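Local coordinates for protein activating signal cointegrator 1 complex subunit 2 (Homo sapiens, PDB 6YXQ) that binds polyubiquitinated proteins, recruits ASCC3 and ALKBH3 to sites of DNA damage, and takes part in the rescue of stalled ribosomes, at residues 58-63 with 113-118; 125-130 with 170-175; 135-140 with 145-150; 206-211 with 254-259; 210-215 with 247-252. One frame throughout, in Å; residues are numbered along the deposited sequence.

Contact 1 of 5, residues 58-63 with 113-118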
# COMPACT_ATOMS: atom_id res chain seq x y z
N GLU B 58 -16.68 -12.95 -0.38
CA GLU B 58 -16.25 -12.51 -1.70
C GLU B 58 -14.89 -11.83 -1.62
O GLU B 58 -13.94 -12.16 -2.37
CB GLU B 58 -17.28 -11.55 -2.30
CG GLU B 58 -18.73 -12.05 -2.32
CD GLU B 58 -19.64 -11.17 -3.18
OE1 GLU B 58 -19.11 -10.35 -3.97
OE2 GLU B 58 -20.88 -11.30 -3.07
N TYR B 59 -14.77 -10.86 -0.70
CA TYR B 59 -13.47 -10.23 -0.48
C TYR B 59 -12.41 -11.26 -0.14
O TYR B 59 -11.28 -11.17 -0.63
CB TYR B 59 -13.56 -9.18 0.64
CG TYR B 59 -12.21 -8.95 1.29
CD1 TYR B 59 -11.26 -8.12 0.70
CD2 TYR B 59 -11.87 -9.58 2.49
CE1 TYR B 59 -10.02 -7.92 1.28
CE2 TYR B 59 -10.62 -9.39 3.07
CZ TYR B 59 -9.71 -8.55 2.46
OH TYR B 59 -8.47 -8.35 3.04
N LEU B 60 -12.75 -12.25 0.69
CA LEU B 60 -11.77 -13.24 1.13
C LEU B 60 -11.26 -14.07 -0.03
O LEU B 60 -10.06 -14.32 -0.15
CB LEU B 60 -12.38 -14.14 2.21
CG LEU B 60 -12.40 -13.57 3.63
CD1 LEU B 60 -13.10 -14.52 4.57
CD2 LEU B 60 -10.99 -13.27 4.10
N GLU B 61 -12.16 -14.52 -0.90
CA GLU B 61 -11.76 -15.27 -2.10
C GLU B 61 -10.76 -14.47 -2.92
O GLU B 61 -9.63 -14.94 -3.21
CB GLU B 61 -13.01 -15.59 -2.92
CG GLU B 61 -12.88 -16.78 -3.86
CD GLU B 61 -14.04 -16.90 -4.83
OE1 GLU B 61 -14.50 -18.03 -5.08
OE2 GLU B 61 -14.50 -15.85 -5.34
N ARG B 62 -11.15 -13.25 -3.31
CA ARG B 62 -10.26 -12.42 -4.12
C ARG B 62 -8.91 -12.19 -3.42
O ARG B 62 -7.83 -12.33 -4.02
CB ARG B 62 -10.94 -11.09 -4.42
CG ARG B 62 -10.44 -10.41 -5.67
CD ARG B 62 -11.39 -9.31 -6.09
NE ARG B 62 -11.43 -9.14 -7.54
CZ ARG B 62 -12.41 -9.59 -8.32
NH1 ARG B 62 -12.37 -9.39 -9.63
NH2 ARG B 62 -13.44 -10.23 -7.79
N ALA B 63 -8.97 -11.86 -2.13
CA ALA B 63 -7.76 -11.52 -1.41
C ALA B 63 -6.82 -12.72 -1.28
O ALA B 63 -5.60 -12.54 -1.31
CB ALA B 63 -8.12 -10.96 -0.03
N ALA B 113 -13.98 -9.01 11.39
CA ALA B 113 -13.62 -10.34 11.87
C ALA B 113 -12.11 -10.54 11.78
O ALA B 113 -11.47 -10.02 10.86
CB ALA B 113 -14.35 -11.41 11.06
N PRO B 114 -11.51 -11.28 12.71
CA PRO B 114 -10.05 -11.44 12.68
C PRO B 114 -9.53 -12.04 11.38
O PRO B 114 -8.36 -11.83 11.04
CB PRO B 114 -9.77 -12.36 13.88
CG PRO B 114 -10.92 -12.14 14.80
CD PRO B 114 -12.12 -11.89 13.91
N GLU B 115 -10.37 -12.77 10.64
CA GLU B 115 -9.94 -13.31 9.35
C GLU B 115 -9.58 -12.20 8.38
O GLU B 115 -8.52 -12.24 7.74
CB GLU B 115 -11.04 -14.20 8.77
CG GLU B 115 -11.66 -15.17 9.76
CD GLU B 115 -13.16 -15.31 9.59
OE1 GLU B 115 -13.88 -15.34 10.62
OE2 GLU B 115 -13.63 -15.40 8.44
N VAL B 116 -10.44 -11.18 8.26
CA VAL B 116 -10.13 -10.09 7.34
C VAL B 116 -8.92 -9.31 7.83
O VAL B 116 -8.10 -8.85 7.03
CB VAL B 116 -11.36 -9.19 7.14
CG1 VAL B 116 -12.61 -10.02 6.90
CG2 VAL B 116 -11.56 -8.26 8.31
N VAL B 117 -8.75 -9.18 9.15
CA VAL B 117 -7.62 -8.42 9.69
C VAL B 117 -6.31 -9.13 9.41
O VAL B 117 -5.33 -8.52 8.96
CB VAL B 117 -7.84 -8.18 11.20
CG1 VAL B 117 -6.57 -7.62 11.85
CG2 VAL B 117 -9.04 -7.28 11.42
N ASP B 118 -6.28 -10.44 9.67
CA ASP B 118 -5.07 -11.23 9.42
C ASP B 118 -4.70 -11.21 7.95
O ASP B 118 -3.52 -11.02 7.59
CB ASP B 118 -5.30 -12.66 9.91
CG ASP B 118 -5.45 -12.76 11.42
OD1 ASP B 118 -4.81 -11.95 12.13
OD2 ASP B 118 -6.21 -13.63 11.89
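Y59 reaches from helix 53-75 to V116 near the start of helix 114-135. Its ring atom CE2 lies 4.1 Å from V116 CB, and the valine meets the ring obliquely. With CG anti to the backbone N (chi1 156°), the phenol swings across the gap between the helices. Its OH ends 4.0 Å from V116 O, a loose approach. Beside this pair, L60 CD1 comes to 4.0 Å from E115 OE2. The two side chains cross at about a right angle. A leucine methyl thus lies next to the carboxylate of an exposed glutamate. The backbones come nearest at L60 and V116, whose CA atoms are 7.2 Å apart. This is helix-against-helix packing in the mainly helical N-terminal part of the protein. A113 is the N-cap residue of the second helix, so the contact falls on that helix's first turn. Behind the first shell, A63 sits one turn further along helix 53-75. Its CB is 3.7 Å above one face of the Y59 ring, offset toward the rim. M119 and Q120 of helix 114-135 and the loop residue P47 also touch Y59. E61 and R62 form salt bridges with R37 and D32 of the ASCC3 chain.

Contact 2 of 5, residues 125-130 with 170-175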
# COMPACT_ATOMS: atom_id res chain seq x y z
N ARG B 125 2.14 -6.58 4.34
CA ARG B 125 3.55 -6.95 4.40
C ARG B 125 4.06 -7.39 3.03
O ARG B 125 5.14 -6.99 2.58
CB ARG B 125 3.77 -8.06 5.43
CG ARG B 125 5.23 -8.43 5.62
CD ARG B 125 5.45 -9.28 6.86
NE ARG B 125 6.88 -9.40 7.15
CZ ARG B 125 7.59 -10.50 6.95
NH1 ARG B 125 7.01 -11.60 6.47
NH2 ARG B 125 8.89 -10.52 7.23
N SER B 126 3.28 -8.22 2.33
CA SER B 126 3.76 -8.76 1.07
C SER B 126 3.92 -7.67 0.02
O SER B 126 4.90 -7.67 -0.73
CB SER B 126 2.81 -9.85 0.57
OG SER B 126 2.98 -10.04 -0.81
N VAL B 127 2.98 -6.73 -0.03
CA VAL B 127 3.07 -5.64 -1.00
C VAL B 127 4.28 -4.77 -0.71
O VAL B 127 5.02 -4.38 -1.63
CB VAL B 127 1.77 -4.81 -0.99
CG1 VAL B 127 1.99 -3.50 -1.71
CG2 VAL B 127 0.63 -5.61 -1.61
N PHE B 128 4.51 -4.43 0.56
CA PHE B 128 5.69 -3.65 0.88
C PHE B 128 6.97 -4.37 0.45
O PHE B 128 7.89 -3.74 -0.09
CB PHE B 128 5.75 -3.33 2.37
CG PHE B 128 6.98 -2.56 2.76
CD1 PHE B 128 7.10 -1.22 2.43
CD2 PHE B 128 8.02 -3.19 3.42
CE1 PHE B 128 8.24 -0.51 2.78
CE2 PHE B 128 9.17 -2.48 3.77
CZ PHE B 128 9.27 -1.14 3.45
N LEU B 129 7.04 -5.69 0.67
CA LEU B 129 8.26 -6.40 0.32
C LEU B 129 8.46 -6.48 -1.19
O LEU B 129 9.59 -6.37 -1.68
CB LEU B 129 8.26 -7.80 0.94
CG LEU B 129 8.18 -7.83 2.46
CD1 LEU B 129 7.43 -9.06 2.92
CD2 LEU B 129 9.56 -7.77 3.09
N THR B 130 7.37 -6.66 -1.94
CA THR B 130 7.46 -6.62 -3.40
C THR B 130 8.00 -5.28 -3.88
O THR B 130 8.90 -5.22 -4.74
CB THR B 130 6.08 -6.88 -4.00
OG1 THR B 130 5.55 -8.10 -3.45
CG2 THR B 130 6.17 -7.00 -5.51
N VAL B 170 2.21 7.14 2.22
CA VAL B 170 1.17 7.27 3.23
C VAL B 170 0.83 5.91 3.83
O VAL B 170 0.39 5.82 4.99
CB VAL B 170 -0.08 7.95 2.66
CG1 VAL B 170 -0.73 7.10 1.60
CG2 VAL B 170 -1.08 8.25 3.77
N LEU B 171 1.07 4.83 3.09
CA LEU B 171 0.71 3.50 3.58
C LEU B 171 1.78 2.91 4.49
O LEU B 171 1.45 2.30 5.51
CB LEU B 171 0.43 2.56 2.41
CG LEU B 171 -0.90 2.77 1.67
CD1 LEU B 171 -0.96 1.86 0.44
CD2 LEU B 171 -2.12 2.57 2.55
N PHE B 172 3.07 3.08 4.16
CA PHE B 172 4.13 2.38 4.89
C PHE B 172 5.12 3.33 5.56
O PHE B 172 6.19 2.89 5.98
CB PHE B 172 4.91 1.43 3.96
CG PHE B 172 4.04 0.52 3.14
CD1 PHE B 172 3.61 -0.69 3.65
CD2 PHE B 172 3.69 0.85 1.85
CE1 PHE B 172 2.82 -1.54 2.89
CE2 PHE B 172 2.90 0.01 1.08
CZ PHE B 172 2.47 -1.19 1.61
N GLY B 173 4.79 4.61 5.70
CA GLY B 173 5.82 5.55 6.12
C GLY B 173 5.94 5.74 7.61
O GLY B 173 7.01 6.11 8.10
N LYS B 174 4.86 5.50 8.35
CA LYS B 174 4.92 5.68 9.80
C LYS B 174 5.88 4.68 10.43
O LYS B 174 6.76 5.05 11.20
CB LYS B 174 3.53 5.55 10.41
CG LYS B 174 3.40 6.29 11.74
CD LYS B 174 2.40 5.64 12.67
CE LYS B 174 2.12 6.52 13.89
NZ LYS B 174 1.40 7.77 13.51
N GLY B 175 5.73 3.40 10.09
CA GLY B 175 6.55 2.38 10.69
C GLY B 175 7.88 2.16 10.00
O GLY B 175 8.94 2.23 10.64
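F128 and F172 face each other with their CA atoms 7.4 Å apart, where helix 114-135 passes residues 170-175 in the region of the C-terminal end of helix 162-172. Both side chains start toward the opposite segment and slide past each other in opposite directions. F128 CB lies over one face of the F172 ring, a CH-pi contact 3.9 Å from the ring centroid. With CG anti to the backbone N (chi1 178°), the F128 ring then runs alongside F172 and brings CD1 to 3.6 Å from F172 CG. The two rings meet obliquely, with planes at 41° and centroids 5.2 Å apart. At the far end of the same ring, F172 CZ lies 4.1 Å from V127 CG1, and these side chains cross at about a right angle. The opposite face of the F172 ring is taken by L171 CB, so the ring is sandwiched between its own neighbour and F128. Replacing F172 with alanine would probably leave a gap between the helices and deprive F128 and V127 of their apolar partner. H124, one turn before F128, also brings its ring to F172. F128 in turn meets the ring of F173 of the ASCC3 chain. V127 packs on Y98 of helix 89-101, while S126 and T130 lean on L70 and L74 of helix 53-75.

Contact 3 of 5, residues 135-140 with 145-150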
# COMPACT_ATOMS: atom_id res chain seq x y z
N SER B 135 12.37 -1.74 -5.95
CA SER B 135 13.14 -0.53 -5.72
C SER B 135 14.63 -0.83 -5.65
O SER B 135 15.45 0.04 -5.98
CB SER B 135 12.68 0.16 -4.45
OG SER B 135 12.89 -0.69 -3.33
N THR B 136 15.00 -2.03 -5.22
CA THR B 136 16.42 -2.40 -5.14
C THR B 136 16.94 -2.82 -6.51
O THR B 136 16.34 -3.67 -7.18
CB THR B 136 16.64 -3.54 -4.14
OG1 THR B 136 15.77 -3.38 -3.01
CG2 THR B 136 18.09 -3.57 -3.68
N HIS B 137 18.06 -2.24 -6.93
CA HIS B 137 18.72 -2.64 -8.16
C HIS B 137 19.90 -3.58 -7.92
O HIS B 137 20.50 -4.07 -8.88
CB HIS B 137 19.19 -1.42 -8.96
CG HIS B 137 20.23 -0.59 -8.28
ND1 HIS B 137 20.05 -0.05 -7.02
CD2 HIS B 137 21.47 -0.21 -8.68
CE1 HIS B 137 21.13 0.63 -6.68
NE2 HIS B 137 22.01 0.55 -7.66
N LYS B 138 20.23 -3.84 -6.65
CA LYS B 138 21.35 -4.71 -6.28
C LYS B 138 20.84 -5.68 -5.21
O LYS B 138 21.15 -5.52 -4.02
CB LYS B 138 22.54 -3.89 -5.77
CG LYS B 138 23.02 -2.78 -6.71
CD LYS B 138 23.65 -3.36 -7.96
CE LYS B 138 24.38 -2.34 -8.82
NZ LYS B 138 25.85 -2.64 -8.90
N GLU B 139 20.04 -6.68 -5.62
CA GLU B 139 19.52 -7.64 -4.65
C GLU B 139 20.65 -8.32 -3.89
O GLU B 139 20.56 -8.49 -2.66
CB GLU B 139 18.63 -8.68 -5.35
CG GLU B 139 17.79 -9.51 -4.38
CD GLU B 139 16.55 -10.13 -5.02
OE1 GLU B 139 16.23 -11.30 -4.71
OE2 GLU B 139 15.88 -9.44 -5.83
N SER B 140 21.72 -8.72 -4.59
CA SER B 140 23.00 -9.07 -3.98
C SER B 140 24.03 -9.27 -5.08
O SER B 140 23.75 -9.08 -6.27
CB SER B 140 22.90 -10.32 -3.09
OG SER B 140 22.50 -11.46 -3.82
N ILE B 145 21.24 -5.24 -11.32
CA ILE B 145 20.85 -4.68 -12.61
C ILE B 145 21.60 -3.38 -12.83
O ILE B 145 21.83 -2.61 -11.89
CB ILE B 145 19.32 -4.43 -12.68
CG1 ILE B 145 18.56 -5.73 -12.36
CG2 ILE B 145 18.93 -3.91 -14.05
CD1 ILE B 145 17.05 -5.60 -12.46
N SER B 146 21.99 -3.13 -14.08
CA SER B 146 22.69 -1.90 -14.44
C SER B 146 21.83 -0.69 -14.06
O SER B 146 20.65 -0.64 -14.42
CB SER B 146 23.00 -1.84 -15.93
OG SER B 146 23.37 -3.11 -16.42
N PRO B 147 22.40 0.31 -13.38
CA PRO B 147 21.59 1.47 -12.97
C PRO B 147 20.79 2.12 -14.09
O PRO B 147 19.59 2.35 -13.92
CB PRO B 147 22.65 2.42 -12.39
CG PRO B 147 23.75 1.51 -11.91
CD PRO B 147 23.78 0.37 -12.87
N SER B 148 21.42 2.40 -15.24
CA SER B 148 20.72 3.07 -16.35
C SER B 148 19.60 2.22 -16.91
O SER B 148 18.51 2.72 -17.21
CB SER B 148 21.71 3.48 -17.45
OG SER B 148 22.79 2.56 -17.60
N ALA B 149 19.86 0.92 -17.09
CA ALA B 149 18.83 0.01 -17.55
C ALA B 149 17.73 -0.18 -16.50
O ALA B 149 16.54 -0.34 -16.85
CB ALA B 149 19.46 -1.33 -17.91
N PHE B 150 18.11 -0.16 -15.23
CA PHE B 150 17.15 -0.41 -14.15
C PHE B 150 16.08 0.68 -14.11
O PHE B 150 14.88 0.38 -14.06
CB PHE B 150 17.91 -0.51 -12.82
CG PHE B 150 17.06 -0.33 -11.60
CD1 PHE B 150 16.16 -1.30 -11.21
CD2 PHE B 150 17.18 0.82 -10.83
CE1 PHE B 150 15.38 -1.13 -10.07
CE2 PHE B 150 16.40 1.00 -9.70
CZ PHE B 150 15.51 0.02 -9.32
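F150 holds CG anti to its backbone N (chi1 161°), which swings its ring under H137 CB. H137 holds CG between its backbone N and carbonyl carbon (chi1 64°), and this sets where the imidazole goes. The contact closes the loop of a helix-loop-helix connection, between the end of helix 114-135 and the start of helix 147-156, where S146 is the N-cap residue. H137 CB lies 3.5 Å from the F150 ring centroid and only 11° off the ring normal, a well-centred CH-pi contact. The imidazole itself barely overlaps the phenyl ring, although their planes are near parallel. K138 CG lies over the centre of one imidazole face, 3.5 Å above it. F150 CZ also reaches the backbone at the helix end, 3.3 Å from S135 O. A serine in place of F150 would probably leave H137 CB without its aromatic floor and open a gap under the loop. N186 of helix 177-190 steadies the same turn: its ND2 is hydrogen-bonded to S135 O and to H137 ND1. W82 of helix 78-87 packs against both I145 and F150. K138, bent at chi2 and chi4, brings its CE methylene to 4.0 Å from I145 O. Across the neck of the loop, I145 N donates to H137 O at 2.8 Å, with the nitrogen nearly in line with the C=O bond.

Contact 4 of 5, residues 206-211 with 254-259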
# COMPACT_ATOMS: atom_id res chain seq x y z
N LEU B 206 -2.50 20.99 -7.20
CA LEU B 206 -3.05 22.30 -6.85
C LEU B 206 -4.49 22.42 -7.28
O LEU B 206 -5.32 22.98 -6.55
CB LEU B 206 -2.22 23.41 -7.49
CG LEU B 206 -0.80 23.59 -6.95
CD1 LEU B 206 0.01 24.48 -7.88
CD2 LEU B 206 -0.84 24.17 -5.54
N GLN B 207 -4.82 21.90 -8.47
CA GLN B 207 -6.19 21.94 -8.95
C GLN B 207 -7.14 21.33 -7.92
O GLN B 207 -8.19 21.91 -7.62
CB GLN B 207 -6.31 21.20 -10.29
CG GLN B 207 -7.67 21.31 -10.92
CD GLN B 207 -8.10 22.75 -11.07
OE1 GLN B 207 -7.35 23.59 -11.55
NE2 GLN B 207 -9.33 23.04 -10.65
N VAL B 208 -6.73 20.20 -7.34
CA VAL B 208 -7.49 19.60 -6.24
C VAL B 208 -7.94 20.67 -5.26
O VAL B 208 -9.14 20.88 -5.04
CB VAL B 208 -6.65 18.51 -5.55
CG1 VAL B 208 -7.42 17.91 -4.38
CG2 VAL B 208 -6.25 17.44 -6.55
N PHE B 209 -6.98 21.43 -4.72
CA PHE B 209 -7.29 22.44 -3.71
C PHE B 209 -8.34 23.43 -4.22
O PHE B 209 -9.37 23.64 -3.56
CB PHE B 209 -6.01 23.16 -3.27
CG PHE B 209 -5.16 22.33 -2.36
CD1 PHE B 209 -5.44 22.24 -1.01
CD2 PHE B 209 -4.10 21.59 -2.86
CE1 PHE B 209 -4.67 21.45 -0.17
CE2 PHE B 209 -3.33 20.80 -2.03
CZ PHE B 209 -3.62 20.73 -0.68
N SER B 210 -8.13 23.99 -5.42
CA SER B 210 -9.11 24.96 -5.91
C SER B 210 -10.48 24.32 -6.04
O SER B 210 -11.50 24.92 -5.67
CB SER B 210 -8.66 25.58 -7.23
OG SER B 210 -7.94 24.65 -8.01
N ASN B 211 -10.52 23.08 -6.53
CA ASN B 211 -11.79 22.36 -6.63
C ASN B 211 -12.51 22.36 -5.29
O ASN B 211 -13.69 22.71 -5.20
CB ASN B 211 -11.55 20.94 -7.12
CG ASN B 211 -11.26 20.90 -8.60
OD1 ASN B 211 -11.70 21.77 -9.35
ND2 ASN B 211 -10.52 19.88 -9.03
N CYS B 254 -8.59 15.79 4.00
CA CYS B 254 -7.76 15.07 4.96
C CYS B 254 -6.86 14.05 4.27
O CYS B 254 -5.66 13.96 4.56
CB CYS B 254 -8.64 14.39 6.00
SG CYS B 254 -7.73 13.41 7.21
N ASP B 255 -7.44 13.26 3.36
CA ASP B 255 -6.63 12.30 2.61
C ASP B 255 -5.54 13.01 1.83
O ASP B 255 -4.38 12.56 1.82
CB ASP B 255 -7.51 11.47 1.66
CG ASP B 255 -6.69 10.52 0.78
OD1 ASP B 255 -6.56 9.33 1.15
OD2 ASP B 255 -6.20 10.93 -0.29
N THR B 256 -5.88 14.13 1.19
CA THR B 256 -4.94 14.84 0.34
C THR B 256 -3.77 15.40 1.15
O THR B 256 -2.60 15.24 0.77
CB THR B 256 -5.66 15.96 -0.40
OG1 THR B 256 -6.80 15.43 -1.09
CG2 THR B 256 -4.73 16.63 -1.39
N CYS B 257 -4.07 16.06 2.27
CA CYS B 257 -3.02 16.63 3.11
C CYS B 257 -2.16 15.56 3.74
O CYS B 257 -0.93 15.69 3.79
CB CYS B 257 -3.61 17.53 4.20
SG CYS B 257 -4.61 18.91 3.63
N THR B 258 -2.78 14.49 4.25
CA THR B 258 -2.00 13.41 4.83
C THR B 258 -1.07 12.77 3.80
O THR B 258 0.10 12.51 4.09
CB THR B 258 -2.93 12.37 5.45
OG1 THR B 258 -3.81 13.01 6.37
CG2 THR B 258 -2.15 11.30 6.17
N THR B 259 -1.58 12.53 2.58
CA THR B 259 -0.75 11.90 1.56
C THR B 259 0.41 12.79 1.14
O THR B 259 1.56 12.34 1.07
CB THR B 259 -1.61 11.55 0.34
OG1 THR B 259 -2.76 10.80 0.77
CG2 THR B 259 -0.81 10.71 -0.64
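Helices 193-216 and 243-266 lie side by side in the helical core, and V208, F209 and T256 make a thin buried contact between them. V208 and T256 meet tip to tip, with V208 CG1 4.2 Å from T256 OG1. That hydroxyl is hydrogen-bonded to Y252 O one turn earlier in its own helix, so its polar need is met away from the valine. F209 sends its ring past this pair and brings CZ to 4.3 Å from T256 CG2. The T256 methyl faces this way because CG2 stands anti to the backbone N. The CA atoms of V208 and T256 remain 8.5 Å apart, so the helices touch here through side chains alone. L10 of the ASCC3 chain packs on both V208 and T256, and the F286 ring of helix 279-300 meets F209 edge-to-face. T258 OG1 donates to C254 O at 2.8 Å and has a second partner in H318 NE2 of helix 306-340. T259 OG1 donates to D255 O at 2.6 Å. Such bonds to the carbonyl four residues back are common in alpha-helices. Between the helices, the meeting of V208 and F209 with T256 is the side-chain packing of two neighbours in an alpha-helical fold.

Contact 5 of 5, residues 210-215 with 247-252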
# COMPACT_ATOMS: atom_id res chain seq x y z
N SER B 210 -8.13 23.99 -5.42
CA SER B 210 -9.11 24.96 -5.91
C SER B 210 -10.48 24.32 -6.04
O SER B 210 -11.50 24.92 -5.67
CB SER B 210 -8.66 25.58 -7.23
OG SER B 210 -7.94 24.65 -8.01
N ASN B 211 -10.52 23.08 -6.53
CA ASN B 211 -11.79 22.36 -6.63
C ASN B 211 -12.51 22.36 -5.29
O ASN B 211 -13.69 22.71 -5.20
CB ASN B 211 -11.55 20.94 -7.12
CG ASN B 211 -11.26 20.90 -8.60
OD1 ASN B 211 -11.70 21.77 -9.35
ND2 ASN B 211 -10.52 19.88 -9.03
N ILE B 212 -11.78 22.01 -4.22
CA ILE B 212 -12.36 22.03 -2.88
C ILE B 212 -12.97 23.40 -2.61
O ILE B 212 -14.16 23.52 -2.30
CB ILE B 212 -11.28 21.66 -1.84
CG1 ILE B 212 -10.87 20.19 -2.05
CG2 ILE B 212 -11.77 21.94 -0.42
CD1 ILE B 212 -9.70 19.72 -1.19
N LEU B 213 -12.17 24.46 -2.81
CA LEU B 213 -12.70 25.81 -2.67
C LEU B 213 -13.93 26.00 -3.54
O LEU B 213 -15.00 26.37 -3.05
CB LEU B 213 -11.62 26.83 -3.05
CG LEU B 213 -10.45 26.94 -2.08
CD1 LEU B 213 -9.36 27.83 -2.65
CD2 LEU B 213 -10.93 27.45 -0.73
N GLN B 214 -13.81 25.67 -4.83
CA GLN B 214 -14.92 25.86 -5.74
C GLN B 214 -16.13 25.03 -5.36
O GLN B 214 -17.26 25.41 -5.68
CB GLN B 214 -14.47 25.53 -7.17
CG GLN B 214 -15.17 26.35 -8.23
CD GLN B 214 -14.36 26.43 -9.51
OE1 GLN B 214 -13.13 26.44 -9.47
NE2 GLN B 214 -15.06 26.48 -10.65
N HIS B 215 -15.93 23.91 -4.65
CA HIS B 215 -17.08 23.11 -4.25
C HIS B 215 -17.79 23.70 -3.04
O HIS B 215 -18.99 23.48 -2.87
CB HIS B 215 -16.65 21.67 -3.97
CG HIS B 215 -17.70 20.65 -4.27
ND1 HIS B 215 -18.47 20.05 -3.29
CD2 HIS B 215 -18.13 20.14 -5.45
CE1 HIS B 215 -19.31 19.21 -3.85
NE2 HIS B 215 -19.13 19.24 -5.16
N LYS B 247 -19.04 16.12 4.47
CA LYS B 247 -18.23 14.99 4.93
C LYS B 247 -17.24 14.57 3.86
O LYS B 247 -16.05 14.36 4.14
CB LYS B 247 -19.15 13.84 5.32
CG LYS B 247 -18.47 12.60 5.90
CD LYS B 247 -19.50 11.50 6.12
CE LYS B 247 -18.87 10.22 6.67
NZ LYS B 247 -19.90 9.16 6.91
N ASP B 248 -17.70 14.47 2.61
CA ASP B 248 -16.82 14.07 1.52
C ASP B 248 -15.74 15.11 1.29
O ASP B 248 -14.58 14.76 1.04
CB ASP B 248 -17.62 13.84 0.24
CG ASP B 248 -18.11 12.41 0.12
OD1 ASP B 248 -17.86 11.61 1.04
OD2 ASP B 248 -18.75 12.09 -0.91
N ILE B 249 -16.10 16.39 1.36
CA ILE B 249 -15.11 17.44 1.15
C ILE B 249 -13.98 17.33 2.17
O ILE B 249 -12.80 17.34 1.81
CB ILE B 249 -15.76 18.83 1.20
CG1 ILE B 249 -16.73 18.99 0.03
CG2 ILE B 249 -14.69 19.89 1.17
CD1 ILE B 249 -16.06 18.98 -1.32
N VAL B 250 -14.32 17.23 3.45
CA VAL B 250 -13.25 17.21 4.44
C VAL B 250 -12.53 15.86 4.45
O VAL B 250 -11.34 15.80 4.79
CB VAL B 250 -13.75 17.58 5.85
CG1 VAL B 250 -14.66 18.81 5.78
CG2 VAL B 250 -14.44 16.42 6.50
N LEU B 251 -13.20 14.77 4.04
CA LEU B 251 -12.50 13.50 3.89
C LEU B 251 -11.47 13.57 2.77
O LEU B 251 -10.33 13.11 2.93
CB LEU B 251 -13.50 12.37 3.62
CG LEU B 251 -14.32 11.82 4.79
CD1 LEU B 251 -15.38 10.87 4.27
CD2 LEU B 251 -13.43 11.14 5.81
N TYR B 252 -11.86 14.13 1.63
CA TYR B 252 -10.95 14.36 0.52
C TYR B 252 -9.78 15.24 0.94
O TYR B 252 -8.62 14.95 0.64
CB TYR B 252 -11.72 14.99 -0.63
CG TYR B 252 -11.01 15.04 -1.96
CD1 TYR B 252 -10.14 14.04 -2.36
CD2 TYR B 252 -11.23 16.10 -2.82
CE1 TYR B 252 -9.50 14.10 -3.59
CE2 TYR B 252 -10.59 16.17 -4.04
CZ TYR B 252 -9.73 15.17 -4.42
OH TYR B 252 -9.11 15.26 -5.64
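I249 laps against the H215 ring, with its CD1 3.3 Å from H215 ND1 and 3.8 Å from H215 CG. The isoleucine crosses the imidazole obliquely, so a methyl group rests beside the ring. The bend of I249 at its second torsion (chi2 -65°) turns CD1 to the H215 ring. Its other branch is used too: I249 CG2 lies 3.9 Å from I212 CG2, and the two isoleucines slide past each other in opposite directions. I212 also reaches the next turn of the partner helix, where its CG1 is 4.2 Å from Y252 CD2. The approach to that ring is oblique as well. Thus I212 lies against both I249 and Y252, three residues apart on the same side of helix 243-266. F286 of helix 279-300 also touches I212, and A13 of the ASCC3 chain packs on Y252. The axes of segments 210-215 and 247-252 approach to 10.9 Å. Their N-to-C directions differ by 162°, so they run nearly antiparallel. The nearest CA atoms, those of I212 and I249, are 6.7 Å apart. Such a nearly antiparallel pair, joined here by two isoleucines, a histidine and a tyrosine, is typical of an alpha-helical bundle.

Contacts 1 and 2 share helix 114-135, with centres about 19 Å apart, and contact 3 closes the turn that follows this helix. Contact 3 falls in the chain between the two segments of contact 2. Contacts 4 and 5 come later and share helices 193-216 and 243-266; their centres are about 8 Å apart. They touch where V208 CG1 lies 3.4 Å from Y252 OH. The two groups meet through V170 of contact 2, which packs on T258 and T259 of contact 4. Contacts 3 and 5 are the most distant, about 41 Å between centres. ASCC3 comes within reach of residues in all five, consistent with an extended interface over this part of the chain.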